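Local structure of glucose-binding protein (Thermus thermophilus HB27, 2B3F) at residues E4-W9 and D58-F63; D278-P283 and I293-L298. The protein binds glucose and galactose, and probably serves as the substrate-capturing component of a binding-protein-dependent sugar transport system. All blocks are in the same frame, centred on the assembly; numbering follows the deposited sequence.

Contact 1: residues E4-W9 and D58-F63; sequences EIFSWW and DPPDTF. With GAL (beta-D-galactopyranose), chain G.
Phe6 and Thr62 join two parallel strands: the amide N of Phe6 donates to the carbonyl O of Thr62 over 3.0 Å, and a CA-H...O contact of 3.3 Å from Phe63 CA to Phe6 O continues the pairing. Ile5 and Thr62 share one face of the sheet, Phe6 and Phe63 the other. On that second face the meeting point is Phe6 CB, which is 3.7 Å from Pro60 CG and 3.8 Å from Phe63 CB. The rings diverge from this point. Phe6 has CG anti to the backbone N (chi1 -173°), whereas Phe63 turns CG between its N and carbonyl carbon (chi1 61°), and both side chains pack on Leu50 of helix 44-55. At the outer end, Glu4 N donates to Asp61 OD2 over 2.8 Å, meeting the anti side of the carboxylate. The extended Glu4 side chain slants across Pro60, but its carboxylate pairs with Arg53.

Beyond Phe6, Ser7 OG accepts from Trp9 N in an ST turn, where the strand gives way to the galactose site. Trp9 NE1 points edge-on at GAL O3, 3.0 Å away, and bonds more weakly to O4. Trp8 NE1 donates to GAL O5 at 3.3 Å and a nearly straight 167°, with GAL C1 lying in the plane of the indole. A leucine in place of Trp8 would probably leave O5 without this N-H donor and open a gap beside O1, which CZ2 now lines.

The chemistry thus changes along the 4-9 segment, from charged groups through apolar contacts to neutral indole donors at the sugar. Because Asp61 OD2 also accepts from Asn288, its two N-H donors probably favour the ionised form of Asp61 despite the nearby Glu4 carboxylate.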
loop_
_atom_site.group_PDB
_atom_site.type_symbol
_atom_site.label_atom_id
_atom_site.label_comp_id
_atom_site.label_asym_id
_atom_site.label_seq_id
_atom_site.Cartn_x
_atom_site.Cartn_y
_atom_site.Cartn_z
ATOM N N GLU A 4 15.363 -2.589 18.071
ATOM C CA GLU A 4 14.955 -1.339 17.430
ATOM C C GLU A 4 14.210 -1.672 16.131
ATOM O O GLU A 4 14.800 -2.174 15.185
ATOM C CB GLU A 4 16.161 -0.464 17.135
ATOM C CG GLU A 4 15.767 0.874 16.541
ATOM C CD GLU A 4 16.948 1.717 16.160
ATOM O OE1 GLU A 4 17.981 1.152 15.740
ATOM O OE2 GLU A 4 16.831 2.960 16.246
ATOM N N ILE A 5 12.922 -1.354 16.121
ATOM C CA ILE A 5 12.025 -1.655 15.005
ATOM C C ILE A 5 11.730 -0.345 14.294
ATOM O O ILE A 5 11.179 0.564 14.901
ATOM C CB ILE A 5 10.692 -2.216 15.483
ATOM C CG1 ILE A 5 10.881 -3.536 16.265
ATOM C CG2 ILE A 5 9.768 -2.470 14.302
ATOM C CD1 ILE A 5 9.674 -3.941 17.041
ATOM N N PHE A 6 12.065 -0.297 13.011
ATOM C CA PHE A 6 11.931 0.907 12.192
ATOM C C PHE A 6 10.713 0.743 11.274
ATOM O O PHE A 6 10.548 -0.273 10.606
ATOM C CB PHE A 6 13.230 1.105 11.415
ATOM C CG PHE A 6 13.326 2.402 10.636
ATOM C CD1 PHE A 6 14.136 3.435 11.092
ATOM C CD2 PHE A 6 12.671 2.554 9.417
ATOM C CE1 PHE A 6 14.256 4.636 10.367
ATOM C CE2 PHE A 6 12.812 3.751 8.682
ATOM C CZ PHE A 6 13.605 4.774 9.175
ATOM N N SER A 7 9.826 1.736 11.256
ATOM C CA SER A 7 8.611 1.664 10.450
ATOM C C SER A 7 8.046 3.076 10.269
ATOM O O SER A 7 8.588 4.051 10.816
ATOM C CB SER A 7 7.542 0.777 11.114
ATOM O OG SER A 7 6.844 1.454 12.160
ATOM N N TRP A 8 6.952 3.158 9.528
ATOM C CA TRP A 8 6.190 4.413 9.467
ATOM C C TRP A 8 4.825 4.312 10.110
ATOM O O TRP A 8 3.904 5.105 9.811
ATOM C CB TRP A 8 6.145 4.965 8.039
ATOM C CG TRP A 8 5.482 4.199 6.975
ATOM C CD1 TRP A 8 4.178 4.288 6.568
ATOM C CD2 TRP A 8 6.123 3.312 6.048
ATOM N NE1 TRP A 8 3.956 3.486 5.460
ATOM C CE2 TRP A 8 5.143 2.885 5.120
ATOM C CE3 TRP A 8 7.431 2.832 5.917
ATOM C CZ2 TRP A 8 5.437 1.991 4.083
ATOM C CZ3 TRP A 8 7.713 1.954 4.901
ATOM C CH2 TRP A 8 6.729 1.544 4.000
ATOM N N TRP A 9 4.682 3.369 11.046
ATOM C CA TRP A 9 3.402 3.160 11.656
ATOM C C TRP A 9 3.217 4.034 12.908
ATOM O O TRP A 9 3.043 3.565 14.020
ATOM C CB TRP A 9 3.208 1.667 11.920
ATOM C CG TRP A 9 3.004 0.888 10.666
ATOM C CD1 TRP A 9 2.387 1.295 9.506
ATOM C CD2 TRP A 9 3.422 -0.462 10.445
ATOM N NE1 TRP A 9 2.403 0.273 8.582
ATOM C CE2 TRP A 9 3.025 -0.816 9.138
ATOM C CE3 TRP A 9 4.087 -1.404 11.231
ATOM C CZ2 TRP A 9 3.263 -2.080 8.608
ATOM C CZ3 TRP A 9 4.359 -2.655 10.685
ATOM C CH2 TRP A 9 3.922 -2.986 9.405
ATOM N N ASP A 58 24.578 2.640 10.143
ATOM C CA ASP A 58 23.839 2.539 11.394
ATOM C C ASP A 58 22.446 1.939 11.148
ATOM O O ASP A 58 21.421 2.591 11.378
ATOM C CB ASP A 58 23.742 3.925 12.051
ATOM C CG ASP A 58 23.134 3.878 13.444
ATOM O OD1 ASP A 58 23.171 2.813 14.104
ATOM O OD2 ASP A 58 22.600 4.920 13.869
ATOM N N PRO A 59 22.401 0.675 10.702
ATOM C CA PRO A 59 21.109 0.050 10.443
ATOM C C PRO A 59 20.278 -0.162 11.704
ATOM O O PRO A 59 20.838 -0.439 12.779
ATOM C CB PRO A 59 21.487 -1.327 9.870
ATOM C CG PRO A 59 22.827 -1.593 10.388
ATOM C CD PRO A 59 23.516 -0.253 10.443
ATOM N N PRO A 60 18.947 -0.065 11.579
ATOM C CA PRO A 60 18.115 -0.487 12.681
ATOM C C PRO A 60 18.151 -2.020 12.727
ATOM O O PRO A 60 18.709 -2.644 11.832
ATOM C CB PRO A 60 16.728 0.031 12.290
ATOM C CG PRO A 60 16.743 0.007 10.826
ATOM C CD PRO A 60 18.137 0.356 10.417
ATOM N N ASP A 61 17.573 -2.625 13.755
ATOM C CA ASP A 61 17.571 -4.092 13.832
ATOM C C ASP A 61 16.710 -4.737 12.748
ATOM O O ASP A 61 16.982 -5.840 12.296
ATOM C CB ASP A 61 17.151 -4.550 15.220
ATOM C CG ASP A 61 18.184 -4.190 16.263
ATOM O OD1 ASP A 61 19.388 -4.238 15.921
ATOM O OD2 ASP A 61 17.799 -3.833 17.398
ATOM N N THR A 62 15.666 -4.024 12.336
ATOM C CA THR A 62 14.769 -4.472 11.291
ATOM C C THR A 62 13.981 -3.243 10.840
ATOM O O THR A 62 13.808 -2.280 11.616
ATOM C CB THR A 62 13.816 -5.586 11.787
ATOM O OG1 THR A 62 13.067 -6.124 10.689
ATOM C CG2 THR A 62 12.862 -5.079 12.889
ATOM N N PHE A 63 13.536 -3.264 9.589
ATOM C CA PHE A 63 12.760 -2.127 9.073
ATOM C C PHE A 63 11.614 -2.577 8.180
ATOM O O PHE A 63 11.699 -3.573 7.427
ATOM C CB PHE A 63 13.650 -1.102 8.370
ATOM C CG PHE A 63 14.394 -1.638 7.175
ATOM C CD1 PHE A 63 13.793 -1.727 5.921
ATOM C CD2 PHE A 63 15.734 -1.986 7.296
ATOM C CE1 PHE A 63 14.498 -2.202 4.816
ATOM C CE2 PHE A 63 16.447 -2.447 6.199
ATOM C CZ PHE A 63 15.836 -2.550 4.952
HETATM C C1 GAL G . 1.676 1.780 2.824
HETATM C C2 GAL G . 1.976 0.707 3.879
HETATM C C3 GAL G . 0.820 0.527 4.854
HETATM C C4 GAL G . 0.386 1.869 5.447
HETATM C C5 GAL G . 0.217 2.889 4.295
HETATM C C6 GAL G . -0.202 4.298 4.744
HETATM O O1 GAL G . 2.769 1.982 1.980
HETATM O O2 GAL G . 2.305 -0.524 3.214
HETATM O O3 GAL G . 1.198 -0.354 5.901
HETATM O O4 GAL G . 1.364 2.255 6.375
HETATM O O5 GAL G . 1.385 2.999 3.517
HETATM O O6 GAL G . 0.858 4.948 5.379
#

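Contact 2: residues D278-P283 and I293-L298; sequences DSFGLP and INWLRL. With GAL (beta-D-galactopyranose), chain G.
Trp295 directs the pyrrole edge of its indole at the face of Phe280, and the two form a T-shaped (edge-to-face) pair with planes at 88° and centroids 4.9 Å apart, measured from the Phe280 ring to the five-membered ring of Trp295. The protruding atom is Trp295 NE1, which sits over the centre of the phenyl ring and comes within 3.7 Å of Phe280 CG. This buried nitrogen has no hydrogen-bonding partner in the model, so its neighbour here is the ring face.

One turn of the helix provides the other bumps. Leu296 forks into the hollow beside the strand: CD2 lies 3.7 Å from Phe280 CB and 3.4 Å from Phe280 O, while CD1 lies 4.2 Å from Leu282 CB. Gly281, between those two residues, places no side chain against the helix. With CG anti to the backbone N (chi1 -175°), Leu282 extends toward the start of the helical segment, and its CD2 meets Ile293 CG1 at 3.8 Å.

Two residues before Phe280, Asp278 spans two adjacent hydroxyls of galactose, with OD1 accepting from GAL O2 and OD2 from GAL O3, each at 2.6 Å. Helix 289-299 packed on strand 272-280, from which the Asp278 carboxylate holds the sugar at two hydroxyls, is consistent with an alpha/beta lobe of a periplasmic solute-binding protein, with the ligand held at the end of the sheet.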
loop_
_atom_site.group_PDB
_atom_site.type_symbol
_atom_site.label_atom_id
_atom_site.label_comp_id
_atom_site.label_asym_id
_atom_site.label_seq_id
_atom_site.Cartn_x
_atom_site.Cartn_y
_atom_site.Cartn_z
ATOM N N ASP A 278 3.576 -5.440 3.513
ATOM C CA ASP A 278 4.533 -4.968 4.478
ATOM C C ASP A 278 5.321 -6.172 4.984
ATOM O O ASP A 278 4.725 -7.196 5.298
ATOM C CB ASP A 278 3.817 -4.280 5.637
ATOM C CG ASP A 278 3.102 -2.986 5.202
ATOM O OD1 ASP A 278 3.796 -2.146 4.587
ATOM O OD2 ASP A 278 1.891 -2.850 5.471
ATOM N N SER A 279 6.636 -6.031 5.031
ATOM C CA SER A 279 7.539 -7.104 5.430
ATOM C C SER A 279 8.686 -6.550 6.273
ATOM O O SER A 279 8.943 -5.341 6.286
ATOM C CB SER A 279 8.034 -7.846 4.171
ATOM O OG SER A 279 9.015 -7.138 3.457
ATOM N N PHE A 280 9.377 -7.450 6.981
ATOM C CA PHE A 280 10.549 -7.104 7.768
ATOM C C PHE A 280 11.680 -8.055 7.411
ATOM O O PHE A 280 11.437 -9.249 7.264
ATOM C CB PHE A 280 10.259 -7.223 9.261
ATOM C CG PHE A 280 9.373 -6.123 9.791
ATOM C CD1 PHE A 280 9.923 -4.930 10.256
ATOM C CD2 PHE A 280 8.001 -6.290 9.827
ATOM C CE1 PHE A 280 9.095 -3.905 10.742
ATOM C CE2 PHE A 280 7.170 -5.281 10.317
ATOM C CZ PHE A 280 7.741 -4.075 10.767
ATOM N N GLY A 281 12.893 -7.518 7.322
ATOM C CA GLY A 281 14.077 -8.337 7.121
ATOM C C GLY A 281 15.116 -8.161 8.197
ATOM O O GLY A 281 14.846 -7.624 9.276
ATOM N N LEU A 282 16.327 -8.595 7.872
ATOM C CA LEU A 282 17.432 -8.601 8.806
ATOM C C LEU A 282 18.629 -7.900 8.177
ATOM O O LEU A 282 19.374 -8.504 7.410
ATOM C CB LEU A 282 17.779 -10.042 9.188
ATOM C CG LEU A 282 18.865 -10.203 10.264
ATOM C CD1 LEU A 282 18.410 -9.582 11.569
ATOM C CD2 LEU A 282 19.174 -11.669 10.486
ATOM N N PRO A 283 18.814 -6.606 8.480
ATOM C CA PRO A 283 19.984 -5.896 7.962
ATOM C C PRO A 283 21.283 -6.496 8.477
ATOM O O PRO A 283 21.373 -6.820 9.660
ATOM C CB PRO A 283 19.816 -4.470 8.523
ATOM C CG PRO A 283 18.395 -4.372 8.938
ATOM C CD PRO A 283 17.943 -5.739 9.292
ATOM N N ILE A 293 15.841 -11.554 14.820
ATOM C CA ILE A 293 15.409 -12.859 14.295
ATOM C C ILE A 293 14.146 -13.336 15.006
ATOM O O ILE A 293 13.213 -13.830 14.387
ATOM C CB ILE A 293 16.548 -13.917 14.402
ATOM C CG1 ILE A 293 17.664 -13.585 13.404
ATOM C CG2 ILE A 293 15.993 -15.313 14.157
ATOM C CD1 ILE A 293 18.957 -14.337 13.614
ATOM N N ASN A 294 14.092 -13.176 16.327
ATOM C CA ASN A 294 12.893 -13.554 17.056
ATOM C C ASN A 294 11.674 -12.685 16.699
ATOM O O ASN A 294 10.531 -13.138 16.702
ATOM C CB ASN A 294 13.185 -13.560 18.556
ATOM C CG ASN A 294 14.111 -14.723 18.954
ATOM O OD1 ASN A 294 14.171 -15.728 18.244
ATOM N ND2 ASN A 294 14.825 -14.583 20.079
ATOM N N TRP A 295 11.926 -11.427 16.347
ATOM C CA TRP A 295 10.851 -10.585 15.835
ATOM C C TRP A 295 10.337 -11.144 14.501
ATOM O O TRP A 295 9.136 -11.250 14.293
ATOM C CB TRP A 295 11.340 -9.128 15.702
ATOM C CG TRP A 295 10.396 -8.199 14.992
ATOM C CD1 TRP A 295 10.513 -7.757 13.718
ATOM C CD2 TRP A 295 9.197 -7.605 15.514
ATOM N NE1 TRP A 295 9.478 -6.917 13.407
ATOM C CE2 TRP A 295 8.646 -6.811 14.482
ATOM C CE3 TRP A 295 8.544 -7.655 16.747
ATOM C CZ2 TRP A 295 7.480 -6.066 14.653
ATOM C CZ3 TRP A 295 7.373 -6.945 16.908
ATOM C CH2 TRP A 295 6.859 -6.137 15.866
ATOM N N LEU A 296 11.246 -11.508 13.603
ATOM C CA LEU A 296 10.846 -12.107 12.313
ATOM C C LEU A 296 9.995 -13.366 12.504
ATOM O O LEU A 296 8.990 -13.579 11.808
ATOM C CB LEU A 296 12.078 -12.421 11.452
ATOM C CG LEU A 296 12.988 -11.247 11.092
ATOM C CD1 LEU A 296 14.102 -11.698 10.175
ATOM C CD2 LEU A 296 12.173 -10.095 10.461
ATOM N N ARG A 297 10.390 -14.208 13.463
ATOM C CA ARG A 297 9.636 -15.428 13.732
ATOM C C ARG A 297 8.229 -15.111 14.205
ATOM O O ARG A 297 7.271 -15.794 13.841
ATOM C CB ARG A 297 10.376 -16.303 14.753
ATOM C CG ARG A 297 11.719 -16.820 14.236
ATOM C CD ARG A 297 12.484 -17.601 15.298
ATOM N NE ARG A 297 11.612 -18.645 15.836
ATOM C CZ ARG A 297 11.363 -18.861 17.127
ATOM N NH1 ARG A 297 11.958 -18.143 18.078
ATOM N NH2 ARG A 297 10.530 -19.845 17.470
ATOM N N LEU A 298 8.096 -14.043 14.992
ATOM C CA LEU A 298 6.788 -13.590 15.435
ATOM C C LEU A 298 5.932 -13.020 14.300
ATOM O O LEU A 298 4.777 -13.387 14.127
ATOM C CB LEU A 298 6.927 -12.551 16.559
ATOM C CG LEU A 298 5.630 -11.848 16.966
ATOM C CD1 LEU A 298 4.619 -12.814 17.493
ATOM C CD2 LEU A 298 5.914 -10.757 17.998
HETATM C C1 GAL G . 1.676 1.780 2.824
HETATM C C2 GAL G . 1.976 0.707 3.879
HETATM C C3 GAL G . 0.820 0.527 4.854
HETATM C C4 GAL G . 0.386 1.869 5.447
HETATM C C5 GAL G . 0.217 2.889 4.295
HETATM C C6 GAL G . -0.202 4.298 4.744
HETATM O O1 GAL G . 2.769 1.982 1.980
HETATM O O2 GAL G . 2.305 -0.524 3.214
HETATM O O3 GAL G . 1.198 -0.354 5.901
HETATM O O4 GAL G . 1.364 2.255 6.375
HETATM O O5 GAL G . 1.385 2.999 3.517
HETATM O O6 GAL G . 0.858 4.948 5.379
#

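In the fold
Contacts 1 and 2 are both buried and meet in the same mixed sheet, where strands 62-66 and 272-280 are antiparallel neighbours; their centres lie 10 Å apart. Thr62 OG1 probably hydrogen-bonds to Gly281 O at 2.7 Å, and Pro283 packs against the backbone of Pro60 and Asp61. Contact 1 pairs strands edge to edge, with backbone and carboxylate hydrogen bonds beside its apolar contacts, whereas contact 2 lays a helix on the sheet and relies on apolar and aromatic shape. Trp295 and Phe280 also touch Ile5 and Thr62, joining the two layers. Toward the sugar their chemistry is complementary: 4-9 supplies neutral N-H donors, while 278-283 supplies an accepting carboxylate.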